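Local coordinates for putative sugar ABC transporter, substrate-binding protein (Clostridium phytofermentans, PDB 4WZZ) that binds L-rhamnose in the cleft between its two lobes and probably serves as the substrate-binding component of a sugar ABC transporter, at residues T54-I59 and G111-A116; Q78-N83 and L305-S310; I117-T122 and T189-N194; S178-V183 and N213-Y218; I241-A246 and K269-G274. All blocks are in the same frame, centred on the assembly; numbering follows the deposited sequence.

Contact 1 (T54-I59 and G111-A116)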
# COMPACT_ATOMS: atom_id res chain seq x y z
N THR A 54 4.45 11.24 25.45
CA THR A 54 5.90 11.14 25.64
C THR A 54 6.40 9.73 25.36
O THR A 54 7.53 9.39 25.71
CB THR A 54 6.32 11.56 27.06
OG1 THR A 54 5.73 10.67 28.01
CG2 THR A 54 5.86 13.00 27.35
N ALA A 55 5.58 8.94 24.68
CA ALA A 55 5.89 7.54 24.48
C ALA A 55 6.80 7.34 23.27
O ALA A 55 7.08 8.28 22.52
CB ALA A 55 4.60 6.75 24.30
N THR A 56 7.24 6.10 23.10
CA THR A 56 8.14 5.75 22.01
C THR A 56 7.43 4.81 21.03
O THR A 56 6.86 3.80 21.42
CB THR A 56 9.40 5.09 22.55
OG1 THR A 56 10.11 6.05 23.37
CG2 THR A 56 10.31 4.63 21.41
N TYR A 57 7.46 5.17 19.75
CA TYR A 57 6.67 4.49 18.74
C TYR A 57 7.58 3.98 17.65
O TYR A 57 8.30 4.77 17.05
CB TYR A 57 5.68 5.46 18.11
CG TYR A 57 4.71 6.08 19.08
CD1 TYR A 57 5.10 7.11 19.92
CD2 TYR A 57 3.40 5.63 19.15
CE1 TYR A 57 4.22 7.68 20.79
CE2 TYR A 57 2.51 6.19 20.02
CZ TYR A 57 2.91 7.22 20.84
OH TYR A 57 1.99 7.76 21.72
N ALA A 58 7.56 2.67 17.41
CA ALA A 58 8.31 2.04 16.31
C ALA A 58 7.43 1.85 15.10
O ALA A 58 6.37 1.23 15.19
CB ALA A 58 8.82 0.69 16.74
N ILE A 59 7.88 2.34 13.94
CA ILE A 59 7.21 1.99 12.70
C ILE A 59 8.13 1.09 11.92
O ILE A 59 9.31 1.38 11.74
CB ILE A 59 6.79 3.22 11.85
CG1 ILE A 59 6.08 2.73 10.57
CG2 ILE A 59 7.99 4.13 11.59
CD1 ILE A 59 5.35 3.81 9.81
N GLY A 111 12.25 -1.66 24.08
CA GLY A 111 11.24 -1.32 25.07
C GLY A 111 10.31 -0.21 24.61
O GLY A 111 9.88 0.65 25.41
N VAL A 112 9.98 -0.22 23.33
CA VAL A 112 9.04 0.75 22.78
C VAL A 112 7.64 0.53 23.35
O VAL A 112 7.34 -0.53 23.86
CB VAL A 112 8.97 0.69 21.25
CG1 VAL A 112 10.37 0.86 20.64
CG2 VAL A 112 8.30 -0.61 20.76
N ASP A 113 6.81 1.56 23.22
CA ASP A 113 5.44 1.53 23.74
C ASP A 113 4.43 1.08 22.70
O ASP A 113 3.34 0.58 23.05
CB ASP A 113 5.08 2.92 24.27
CG ASP A 113 6.01 3.38 25.38
OD1 ASP A 113 5.95 2.77 26.47
OD2 ASP A 113 6.79 4.34 25.18
N CYS A 114 4.77 1.27 21.43
CA CYS A 114 3.85 1.00 20.34
C CYS A 114 4.63 0.57 19.12
O CYS A 114 5.73 1.06 18.88
CB CYS A 114 3.05 2.26 20.05
SG CYS A 114 1.86 2.10 18.71
N ILE A 115 4.09 -0.40 18.40
CA ILE A 115 4.62 -0.83 17.10
C ILE A 115 3.54 -0.65 16.05
O ILE A 115 2.41 -1.09 16.22
CB ILE A 115 5.07 -2.31 17.15
CG1 ILE A 115 6.31 -2.44 18.03
CG2 ILE A 115 5.37 -2.86 15.73
CD1 ILE A 115 6.74 -3.86 18.24
N ALA A 116 3.89 0.03 14.96
CA ALA A 116 3.02 0.16 13.80
C ALA A 116 3.71 -0.58 12.68
O ALA A 116 4.84 -0.27 12.36
CB ALA A 116 2.83 1.64 13.43

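Contact 2 (Q78-N83 and L305-S310)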
# COMPACT_ATOMS: atom_id res chain seq x y z
N GLN A 78 6.66 12.43 11.67
CA GLN A 78 6.35 13.85 11.79
C GLN A 78 5.30 14.08 12.88
O GLN A 78 5.46 14.94 13.75
CB GLN A 78 5.88 14.39 10.45
CG GLN A 78 5.87 15.89 10.38
CD GLN A 78 4.57 16.46 10.90
OE1 GLN A 78 4.55 17.33 11.78
NE2 GLN A 78 3.47 15.98 10.34
N VAL A 79 4.24 13.28 12.85
CA VAL A 79 3.14 13.45 13.81
C VAL A 79 3.54 13.00 15.21
O VAL A 79 3.23 13.68 16.21
CB VAL A 79 1.85 12.72 13.33
CG1 VAL A 79 0.82 12.59 14.45
CG2 VAL A 79 1.23 13.47 12.16
N ILE A 80 4.24 11.88 15.31
CA ILE A 80 4.69 11.39 16.60
C ILE A 80 5.55 12.44 17.32
O ILE A 80 5.33 12.76 18.50
CB ILE A 80 5.49 10.10 16.42
CG1 ILE A 80 4.58 8.96 15.95
CG2 ILE A 80 6.18 9.73 17.72
CD1 ILE A 80 3.43 8.67 16.87
N GLU A 81 6.54 12.96 16.59
CA GLU A 81 7.47 13.94 17.13
C GLU A 81 6.80 15.28 17.43
O GLU A 81 7.11 15.93 18.41
CB GLU A 81 8.64 14.13 16.16
CG GLU A 81 9.62 12.95 16.18
CD GLU A 81 10.84 13.15 15.30
OE1 GLU A 81 10.84 14.06 14.43
OE2 GLU A 81 11.81 12.39 15.48
N ALA A 82 5.90 15.71 16.56
CA ALA A 82 5.21 16.98 16.76
C ALA A 82 4.47 16.98 18.07
O ALA A 82 4.30 18.02 18.71
CB ALA A 82 4.24 17.23 15.62
N ASN A 83 4.04 15.80 18.50
CA ASN A 83 3.23 15.69 19.71
C ASN A 83 4.01 15.21 20.93
O ASN A 83 3.42 14.92 21.96
CB ASN A 83 2.02 14.81 19.43
CG ASN A 83 1.02 15.51 18.54
OD1 ASN A 83 0.27 16.37 19.01
ND2 ASN A 83 1.02 15.18 17.25
N LEU A 305 -1.97 9.43 9.81
CA LEU A 305 -3.18 8.90 10.46
C LEU A 305 -2.81 7.73 11.36
O LEU A 305 -3.34 7.58 12.46
CB LEU A 305 -4.18 8.45 9.40
CG LEU A 305 -5.44 7.79 9.95
CD1 LEU A 305 -6.18 8.73 10.87
CD2 LEU A 305 -6.33 7.35 8.80
N ALA A 306 -1.90 6.89 10.88
CA ALA A 306 -1.42 5.78 11.69
C ALA A 306 -0.76 6.28 12.97
O ALA A 306 -0.90 5.65 14.03
CB ALA A 306 -0.45 4.92 10.89
N ALA A 307 -0.07 7.42 12.88
CA ALA A 307 0.52 8.02 14.07
C ALA A 307 -0.56 8.54 15.03
O ALA A 307 -0.49 8.30 16.23
CB ALA A 307 1.50 9.15 13.70
N TYR A 308 -1.56 9.24 14.51
CA TYR A 308 -2.64 9.72 15.38
C TYR A 308 -3.33 8.55 16.08
O TYR A 308 -3.66 8.62 17.28
CB TYR A 308 -3.66 10.56 14.61
CG TYR A 308 -3.14 11.92 14.21
CD1 TYR A 308 -2.75 12.84 15.18
CD2 TYR A 308 -3.06 12.30 12.87
CE1 TYR A 308 -2.28 14.09 14.83
CE2 TYR A 308 -2.60 13.55 12.52
CZ TYR A 308 -2.21 14.44 13.50
OH TYR A 308 -1.74 15.69 13.16
N ALA A 309 -3.55 7.46 15.34
CA ALA A 309 -4.23 6.29 15.88
C ALA A 309 -3.34 5.59 16.90
O ALA A 309 -3.82 5.11 17.94
CB ALA A 309 -4.64 5.33 14.76
N SER A 310 -2.03 5.56 16.64
CA SER A 310 -1.08 4.98 17.58
C SER A 310 -1.10 5.75 18.91
O SER A 310 -1.13 5.16 19.98
CB SER A 310 0.33 5.07 17.00
OG SER A 310 0.44 4.27 15.84
O HOH W 1 -0.09 16.86 15.02

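Contact 3 (I117-T122 and T189-N194). With RAM (alpha-L-rhamnopyranose), chain B.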
# COMPACT_ATOMS: atom_id res chain seq x y z
N ILE A 117 3.03 -1.57 12.10
CA ILE A 117 3.69 -2.42 11.13
C ILE A 117 2.92 -2.62 9.83
O ILE A 117 1.70 -2.81 9.83
CB ILE A 117 4.06 -3.76 11.77
CG1 ILE A 117 4.85 -4.62 10.78
CG2 ILE A 117 2.81 -4.48 12.31
CD1 ILE A 117 5.75 -5.65 11.46
N ALA A 118 3.66 -2.56 8.72
CA ALA A 118 3.15 -2.85 7.39
C ALA A 118 3.63 -4.24 7.03
O ALA A 118 4.81 -4.45 6.73
CB ALA A 118 3.67 -1.84 6.39
N ALA A 119 2.71 -5.21 7.11
CA ALA A 119 3.08 -6.62 7.13
C ALA A 119 3.54 -7.17 5.81
O ALA A 119 2.91 -6.95 4.77
CB ALA A 119 1.88 -7.46 7.63
N ASN A 120 4.63 -7.93 5.86
CA ASN A 120 5.12 -8.65 4.68
C ASN A 120 4.50 -10.03 4.55
O ASN A 120 4.67 -10.72 3.54
CB ASN A 120 6.64 -8.78 4.73
CG ASN A 120 7.33 -7.47 4.47
OD1 ASN A 120 6.81 -6.60 3.77
ND2 ASN A 120 8.52 -7.30 5.02
N ASP A 121 3.76 -10.43 5.58
CA ASP A 121 3.05 -11.71 5.58
C ASP A 121 1.94 -11.56 6.60
O ASP A 121 2.12 -10.92 7.65
CB ASP A 121 3.99 -12.85 5.96
CG ASP A 121 3.34 -14.24 5.85
OD1 ASP A 121 2.52 -14.61 6.72
OD2 ASP A 121 3.67 -14.97 4.89
N THR A 122 0.78 -12.14 6.30
CA THR A 122 -0.40 -11.88 7.09
C THR A 122 -0.32 -12.60 8.44
O THR A 122 -0.82 -12.10 9.45
CB THR A 122 -1.64 -12.34 6.33
OG1 THR A 122 -1.48 -12.02 4.93
CG2 THR A 122 -2.87 -11.65 6.87
N THR A 189 3.55 -12.90 -0.55
CA THR A 189 2.96 -12.97 0.77
C THR A 189 2.37 -11.65 1.27
O THR A 189 1.76 -11.63 2.35
CB THR A 189 4.04 -13.40 1.78
OG1 THR A 189 5.17 -12.53 1.66
CG2 THR A 189 4.47 -14.84 1.51
N ALA A 190 2.52 -10.57 0.51
CA ALA A 190 2.10 -9.26 0.97
C ALA A 190 0.59 -9.20 1.09
O ALA A 190 -0.15 -9.42 0.13
CB ALA A 190 2.58 -8.18 0.00
N THR A 191 0.13 -8.89 2.28
CA THR A 191 -1.30 -8.87 2.54
C THR A 191 -2.04 -7.91 1.64
O THR A 191 -3.10 -8.25 1.13
CB THR A 191 -1.57 -8.49 4.02
OG1 THR A 191 -0.67 -9.24 4.84
CG2 THR A 191 -3.02 -8.76 4.38
N ASN A 192 -1.51 -6.70 1.48
CA ASN A 192 -2.25 -5.71 0.70
C ASN A 192 -2.38 -6.09 -0.77
O ASN A 192 -3.50 -6.09 -1.31
CB ASN A 192 -1.74 -4.26 0.88
CG ASN A 192 -0.26 -4.09 0.61
OD1 ASN A 192 0.49 -5.04 0.39
ND2 ASN A 192 0.18 -2.82 0.67
N GLN A 193 -1.29 -6.41 -1.44
CA GLN A 193 -1.44 -6.81 -2.85
C GLN A 193 -2.34 -8.01 -2.96
O GLN A 193 -3.17 -8.10 -3.84
CB GLN A 193 -0.11 -7.10 -3.53
CG GLN A 193 0.59 -5.84 -4.04
CD GLN A 193 1.49 -5.19 -3.01
OE1 GLN A 193 1.92 -5.81 -2.04
NE2 GLN A 193 1.87 -3.94 -3.28
N ASN A 194 -2.20 -8.97 -2.05
CA ASN A 194 -3.04 -10.15 -2.16
C ASN A 194 -4.53 -9.80 -2.01
O ASN A 194 -5.39 -10.39 -2.69
CB ASN A 194 -2.61 -11.21 -1.15
CG ASN A 194 -1.32 -11.90 -1.56
OD1 ASN A 194 -0.88 -11.80 -2.72
ND2 ASN A 194 -0.71 -12.61 -0.62
C1 RAM B . 4.52 -0.53 -2.57
C2 RAM B . 4.30 -1.32 -1.28
C3 RAM B . 3.11 -0.78 -0.48
C4 RAM B . 1.89 -0.58 -1.37
C5 RAM B . 2.26 0.25 -2.60
C6 RAM B . 1.09 0.39 -3.56
O1 RAM B . 5.03 0.72 -2.25
O2 RAM B . 4.09 -2.64 -1.68
O3 RAM B . 2.87 -1.71 0.58
O4 RAM B . 0.87 0.07 -0.63
O5 RAM B . 3.32 -0.34 -3.30
O HOH W 2 -2.30 -12.72 2.13
O HOH W 3 0.64 -13.66 3.67

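Contact 4 (S178-V183 and N213-Y218)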
# COMPACT_ATOMS: atom_id res chain seq x y z
N SER A 178 -11.43 -5.36 -24.23
CA SER A 178 -11.14 -6.79 -24.38
C SER A 178 -9.65 -7.02 -24.41
O SER A 178 -8.87 -6.11 -24.66
CB SER A 178 -11.72 -7.32 -25.69
OG SER A 178 -11.11 -6.67 -26.78
N GLY A 179 -9.26 -8.26 -24.19
CA GLY A 179 -7.86 -8.63 -24.33
C GLY A 179 -7.23 -9.21 -23.09
O GLY A 179 -7.85 -9.25 -22.02
N ASP A 180 -5.98 -9.62 -23.25
CA ASP A 180 -5.23 -10.24 -22.18
C ASP A 180 -4.58 -9.19 -21.30
O ASP A 180 -4.16 -8.13 -21.78
CB ASP A 180 -4.14 -11.13 -22.75
CG ASP A 180 -4.67 -12.33 -23.50
OD1 ASP A 180 -5.79 -12.81 -23.24
OD2 ASP A 180 -3.92 -12.81 -24.36
N TRP A 181 -4.52 -9.47 -20.01
CA TRP A 181 -3.82 -8.60 -19.10
C TRP A 181 -3.16 -9.45 -18.02
O TRP A 181 -3.45 -10.64 -17.88
CB TRP A 181 -4.75 -7.54 -18.51
CG TRP A 181 -5.86 -8.06 -17.64
CD1 TRP A 181 -7.00 -8.69 -18.05
CD2 TRP A 181 -5.92 -8.00 -16.22
NE1 TRP A 181 -7.78 -9.01 -16.96
CE2 TRP A 181 -7.14 -8.58 -15.83
CE3 TRP A 181 -5.08 -7.48 -15.24
CZ2 TRP A 181 -7.52 -8.70 -14.49
CZ3 TRP A 181 -5.46 -7.56 -13.93
CH2 TRP A 181 -6.67 -8.17 -13.56
N ALA A 182 -2.22 -8.84 -17.31
CA ALA A 182 -1.48 -9.54 -16.28
C ALA A 182 -1.28 -8.64 -15.07
O ALA A 182 -1.30 -7.42 -15.17
CB ALA A 182 -0.12 -10.00 -16.80
N VAL A 183 -1.10 -9.26 -13.91
CA VAL A 183 -0.73 -8.54 -12.70
C VAL A 183 0.75 -8.71 -12.41
O VAL A 183 1.27 -9.83 -12.41
CB VAL A 183 -1.49 -9.07 -11.48
CG1 VAL A 183 -0.95 -8.42 -10.21
CG2 VAL A 183 -3.01 -8.85 -11.67
N ASN A 213 -9.11 -11.13 -20.26
CA ASN A 213 -8.56 -12.39 -19.78
C ASN A 213 -7.32 -12.14 -18.95
O ASN A 213 -6.31 -11.65 -19.45
CB ASN A 213 -8.24 -13.31 -20.95
CG ASN A 213 -7.66 -14.64 -20.50
OD1 ASN A 213 -8.30 -15.40 -19.76
ND2 ASN A 213 -6.44 -14.93 -20.94
N LEU A 214 -7.40 -12.48 -17.67
CA LEU A 214 -6.26 -12.38 -16.76
C LEU A 214 -5.35 -13.58 -16.97
O LEU A 214 -5.75 -14.73 -16.73
CB LEU A 214 -6.74 -12.33 -15.31
CG LEU A 214 -5.63 -12.35 -14.27
CD1 LEU A 214 -4.57 -11.23 -14.47
CD2 LEU A 214 -6.22 -12.27 -12.87
N ILE A 215 -4.13 -13.34 -17.45
CA ILE A 215 -3.22 -14.44 -17.75
C ILE A 215 -2.53 -14.98 -16.52
O ILE A 215 -2.10 -16.13 -16.52
CB ILE A 215 -2.17 -14.07 -18.82
CG1 ILE A 215 -1.15 -13.09 -18.28
CG2 ILE A 215 -2.86 -13.52 -20.05
CD1 ILE A 215 -0.09 -12.71 -19.31
N GLY A 216 -2.42 -14.17 -15.48
CA GLY A 216 -1.83 -14.61 -14.25
C GLY A 216 -1.19 -13.51 -13.46
O GLY A 216 -1.20 -12.34 -13.87
N VAL A 217 -0.63 -13.91 -12.32
CA VAL A 217 0.00 -13.01 -11.37
C VAL A 217 1.49 -13.32 -11.29
O VAL A 217 1.89 -14.48 -11.04
CB VAL A 217 -0.61 -13.15 -9.97
CG1 VAL A 217 0.05 -12.15 -9.01
CG2 VAL A 217 -2.12 -12.94 -10.02
N TYR A 218 2.29 -12.28 -11.46
CA TYR A 218 3.74 -12.35 -11.38
C TYR A 218 4.22 -11.55 -10.17
O TYR A 218 3.58 -10.59 -9.78
CB TYR A 218 4.39 -11.78 -12.64
CG TYR A 218 4.09 -12.58 -13.90
CD1 TYR A 218 2.82 -12.60 -14.46
CD2 TYR A 218 5.09 -13.31 -14.54
CE1 TYR A 218 2.54 -13.32 -15.61
CE2 TYR A 218 4.82 -14.04 -15.68
CZ TYR A 218 3.55 -14.05 -16.21
OH TYR A 218 3.30 -14.77 -17.35

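Contact 5 (I241-A246 and K269-G274)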
# COMPACT_ATOMS: atom_id res chain seq x y z
N ILE A 241 -0.23 -9.22 -24.95
CA ILE A 241 -0.84 -8.61 -23.78
C ILE A 241 -1.21 -7.15 -24.05
O ILE A 241 -0.47 -6.41 -24.72
CB ILE A 241 0.11 -8.74 -22.56
CG1 ILE A 241 -0.60 -8.29 -21.29
CG2 ILE A 241 1.38 -7.92 -22.74
CD1 ILE A 241 0.19 -8.61 -20.06
N LYS A 242 -2.36 -6.73 -23.55
CA LYS A 242 -2.82 -5.37 -23.77
C LYS A 242 -2.50 -4.44 -22.60
O LYS A 242 -2.25 -3.26 -22.81
CB LYS A 242 -4.33 -5.37 -24.03
CG LYS A 242 -4.71 -6.09 -25.31
CD LYS A 242 -4.12 -5.41 -26.52
CE LYS A 242 -4.02 -6.36 -27.73
NZ LYS A 242 -3.50 -5.68 -28.96
N VAL A 243 -2.57 -4.96 -21.38
CA VAL A 243 -2.39 -4.15 -20.18
C VAL A 243 -1.65 -4.95 -19.12
O VAL A 243 -1.96 -6.12 -18.87
CB VAL A 243 -3.74 -3.71 -19.57
CG1 VAL A 243 -3.51 -2.78 -18.39
CG2 VAL A 243 -4.63 -3.05 -20.62
N ILE A 244 -0.68 -4.28 -18.50
CA ILE A 244 -0.06 -4.75 -17.26
C ILE A 244 -0.62 -3.90 -16.12
O ILE A 244 -0.62 -2.68 -16.19
CB ILE A 244 1.48 -4.66 -17.31
CG1 ILE A 244 2.04 -5.63 -18.37
CG2 ILE A 244 2.08 -5.01 -15.95
CD1 ILE A 244 3.53 -5.41 -18.66
N CYS A 245 -1.13 -4.57 -15.10
CA CYS A 245 -1.62 -3.91 -13.91
C CYS A 245 -0.63 -4.21 -12.81
O CYS A 245 -0.43 -5.36 -12.44
CB CYS A 245 -3.02 -4.41 -13.54
SG CYS A 245 -3.58 -3.63 -12.01
N ALA A 246 0.02 -3.16 -12.30
CA ALA A 246 1.07 -3.29 -11.29
C ALA A 246 0.66 -2.58 -9.99
O ALA A 246 0.92 -1.36 -9.80
CB ALA A 246 2.40 -2.69 -11.84
N LYS A 269 -0.09 -1.18 -22.57
CA LYS A 269 -0.36 -0.12 -21.65
C LYS A 269 -0.21 -0.62 -20.22
O LYS A 269 -0.16 -1.83 -19.93
CB LYS A 269 -1.75 0.45 -21.89
CG LYS A 269 -1.95 1.11 -23.27
CD LYS A 269 -0.94 2.25 -23.47
CE LYS A 269 -1.23 3.07 -24.68
NZ LYS A 269 -0.26 4.18 -24.78
N LEU A 270 -0.10 0.34 -19.32
CA LEU A 270 0.28 0.09 -17.95
C LEU A 270 -0.64 0.89 -17.02
O LEU A 270 -0.89 2.05 -17.26
CB LEU A 270 1.72 0.54 -17.73
CG LEU A 270 2.32 0.38 -16.33
CD1 LEU A 270 2.36 -1.08 -15.93
CD2 LEU A 270 3.71 1.00 -16.31
N THR A 271 -1.13 0.24 -15.98
CA THR A 271 -1.78 0.95 -14.89
C THR A 271 -1.43 0.24 -13.57
O THR A 271 -0.63 -0.71 -13.55
CB THR A 271 -3.30 1.11 -15.09
OG1 THR A 271 -3.83 2.04 -14.15
CG2 THR A 271 -4.02 -0.22 -14.95
N GLY A 272 -1.98 0.75 -12.49
CA GLY A 272 -1.64 0.23 -11.17
C GLY A 272 -1.63 1.29 -10.10
O GLY A 272 -2.39 2.26 -10.15
N LEU A 273 -0.75 1.07 -9.12
CA LEU A 273 -0.64 1.90 -7.92
C LEU A 273 0.77 2.46 -7.87
O LEU A 273 1.71 1.74 -7.59
CB LEU A 273 -0.95 1.05 -6.67
CG LEU A 273 -2.35 0.40 -6.71
CD1 LEU A 273 -2.55 -0.49 -5.49
CD2 LEU A 273 -3.48 1.46 -6.85
N GLY A 274 0.92 3.75 -8.15
CA GLY A 274 2.24 4.32 -8.26
C GLY A 274 2.40 5.71 -7.63
O GLY A 274 1.42 6.41 -7.35

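Contact 1 (T54-I59 and G111-A116)
The backbone O of T56 is gripped by two consecutive amides: D113 N, just before strand 114-117, donates to it at 2.9 Å, and C114 N, at its start, adds a weak, bent bond. Here two parallel strands, 56-60 and 114-117, lie side by side in the sheet of the first lobe of a type I periplasmic binding protein fold, joined through strand 86-90 and two helices. D113 returns the grip with its side chain. Its CG stands beside its own backbone N, anti to the carbonyl carbon (chi1 -60°), and from there OD2 takes the T56 amide at 2.8 Å through its anti lone pair, the N-H pointing almost straight at it. An aspartate suits this spot because the regular parallel pairing has not yet begun, and a carboxylate can receive an amide that no strand carbonyl meets. Further on, A58 N donates to C114 O and A116 N to A58 O, each at 2.8 Å.

The side chains alternate between the faces. On one, the small A58 lies among V112, I115 and A107 of helix 97-110, its methyl short enough for that helix to pack close. At the edge of the pair T56 CG2 crosses V112 CG1 at 3.8 Å. On the other face Y57 stands beside C114, its hydroxyl hydrogen-bonded to T53, while helices 67-82 and 299-315 cover the ring. C114 SG, anti to its backbone N, makes an oblique sulfur-aromatic contact with that ring, and C114 CB touches Y57 CD2 at 3.5 Å.

Contact 2 (Q78-N83 and L305-S310)
V79 CG1 is placed anti to its backbone N (chi1 166°), and Y308 swings its ring back beside its own N (chi1 -72°), so that methyl and ring meet between helices 67-82 and 299-315. CG1 sits over one face of the ring, 3.6 Å from its centroid and offset a little toward the rim, a CH-pi contact. CG2, the other branch of V79, reaches the hydroxyl side of the ring, lying 3.8 Å from Y308 OH. A307 is small enough to let the helices come close: its CB takes V79 CG1 at 3.6 Å and I80 CD1 at 3.7 Å. The short axes pass 8.7 Å apart at 42°, a close helix packing in the first lobe, whose sheet supplies Y57 beneath I80 and S310.

N83, just past the last turn of its helix, folds its amide back, ND2 giving a hydrogen bond to V79 O at 2.9 Å. That carbonyl also accepts from N83 N, and the two donors approach from opposite faces of its plane. Direct contact between the segments is therefore apolar, while a water bridges the polar ends, N83 ND2 and Y308 OH; no charge takes part between the segments.

Contact 3 (I117-T122 and T189-N194)
T189 OG1 donates to N120 O at 2.7 Å, approaching almost straight along the C=O axis, and this bond ties the loop after strand 114-117 to the start of helix 191-203 across the sugar cleft. T189 holds OG1 between its backbone N and carbonyl carbon (chi1 53°), which aims the hydroxyl at the loop and sets CG2 3.5 Å from D121 OD2. The other oxygen of D121 is engaged within its own loop, accepting from the amides of D123 and A124.

T122 and T191 use the same rotamer, OG1 beside the backbone N and CG2 anti to it, and their side chains cross at about a right angle. The hydroxyls lie 2.9 Å apart and the methyls 3.8 Å apart, so each threonine meets the other with both branches. T191 OG1 is also hydrogen-bonded to A145 O. One water links T122 OG1 to N194 ND2; a second accepts from T122 N and donates to T189 O.

In the first turn of the helix, N192 and Q193 face the ligand. N192 ND2 donates to O3 of alpha-L-rhamnopyranose at 2.9 Å, while its OD1 accepts from K62 NZ, which fixes which way round the amide lies. Q193, its chain bent at chi2 (88°), brings NE2 to the sugar O2 at 3.0 Å in a nearly straight bond, and the same nitrogen serves P247 O. Hydroxyls, amides and waters thus join the two lobes beside the bound sugar. Such a seam, with little apolar packing, is consistent with an interface that forms as the cleft closes.

Contact 4 (S178-V183 and N213-Y218)
Strands 179-185 and 212-219 run parallel throughout, with short axes 4.6 Å apart at 32°, and a beta bulge shifts their register by one residue between W181 and V183. They are the two strands of a right-handed beta-alpha-beta unit in the second lobe, linked by helix 191-203. At the bulge W181 O receives I215 N head-on at 2.8 Å, and V183 N then turns to G216 O at 3.1 Å. Glycine suits position 216 because at its positive phi a CB would press against the preceding carbonyl oxygen.

The indole of W181 carries much of the apolar packing. Its CG occupies the position between backbone N and carbonyl carbon (chi1 64°), which lays the ring across the neighbouring strand. L214 CD1 stands over the six-membered ring, 3.6 Å from its centroid and almost exactly on the normal, in a CH-pi contact. M168 and I171 of helix 160-174 also touch the indole. The same CD1 reaches V183 CG2, while V183 and V217, paired across the strands, lie side by side, CG1 to CG1 4.0 Å.

Away from the indole, I215 CG1 packs on A182 CB at 3.6 Å, and I234 of helix 224-237 also touches the small A182. D180 and N213 point the same way at the strand starts, their carboxylate and amide planes 64° apart. D180 also lies close to the like-charged D238, so an amide neighbour probably eases its position. N213 ND2 donates to D180 OD1 at 3.2 Å, coming from above the carboxylate plane.

Contact 5 (I241-A246 and K269-G274)
A246 N donates to T271 O at 2.8 Å, one of five backbone hydrogen bonds that zip the two segments together. Before it come K269 N to K242 O, I244 N to K269 O and T271 N to I244 O; after it, L273 N reaches A246 O at 3.0 Å from above the carbonyl plane.

CA-H...O contacts fill in between, the shortest from V243 CA to K269 O at 3.2 Å. G272 CA likewise approaches A246 O, and glycine suits that place because a CB would collide with this same oxygen. The strands form a parallel beta-alpha-beta unit with helix 249-261 between them, at the edge of the second lobe's sheet, and L273, just past the strand end, enters the rhamnose pocket.

Apolar contacts sit on both faces. L270 extends CG anti to its backbone N (chi1 179°), bringing CD1 to 3.9 Å from I244 CB and 3.4 Å from I244 O, the two side chains crossing at a slant; helix 249-261 covers this leucine. V243 CG1 and T271 CG2 meet more loosely on the other face, at 4.3 Å.

Polar ends turn elsewhere: T271 OG1 is hydrogen-bonded to Y293 O, and K269 NZ, at the end of a long chain that leads away from the strand pair, to the carbonyls of S265 and H289.

In the fold
Contacts 1 and 2 belong to one lobe and touch, Y57 packing on I80 and C114 on S310: the strands of contact 1 form the floor beneath the helices of contact 2. Contacts 4 and 5 share the other lobe's four-stranded sheet, where strands 179-185 and 243-246 are neighbours; their centres lie 10 Å apart, against 42 Å between contacts 1 and 4. Contacts 1, 2 and 5 are buried; contact 4, with an outermost strand, is partly exposed. Contact 3, also partly buried, spans the lobes beside the sugar. Backbone bonds dominate the three strand pairs, apolar packing contact 2, and hydroxyls and water contact 3.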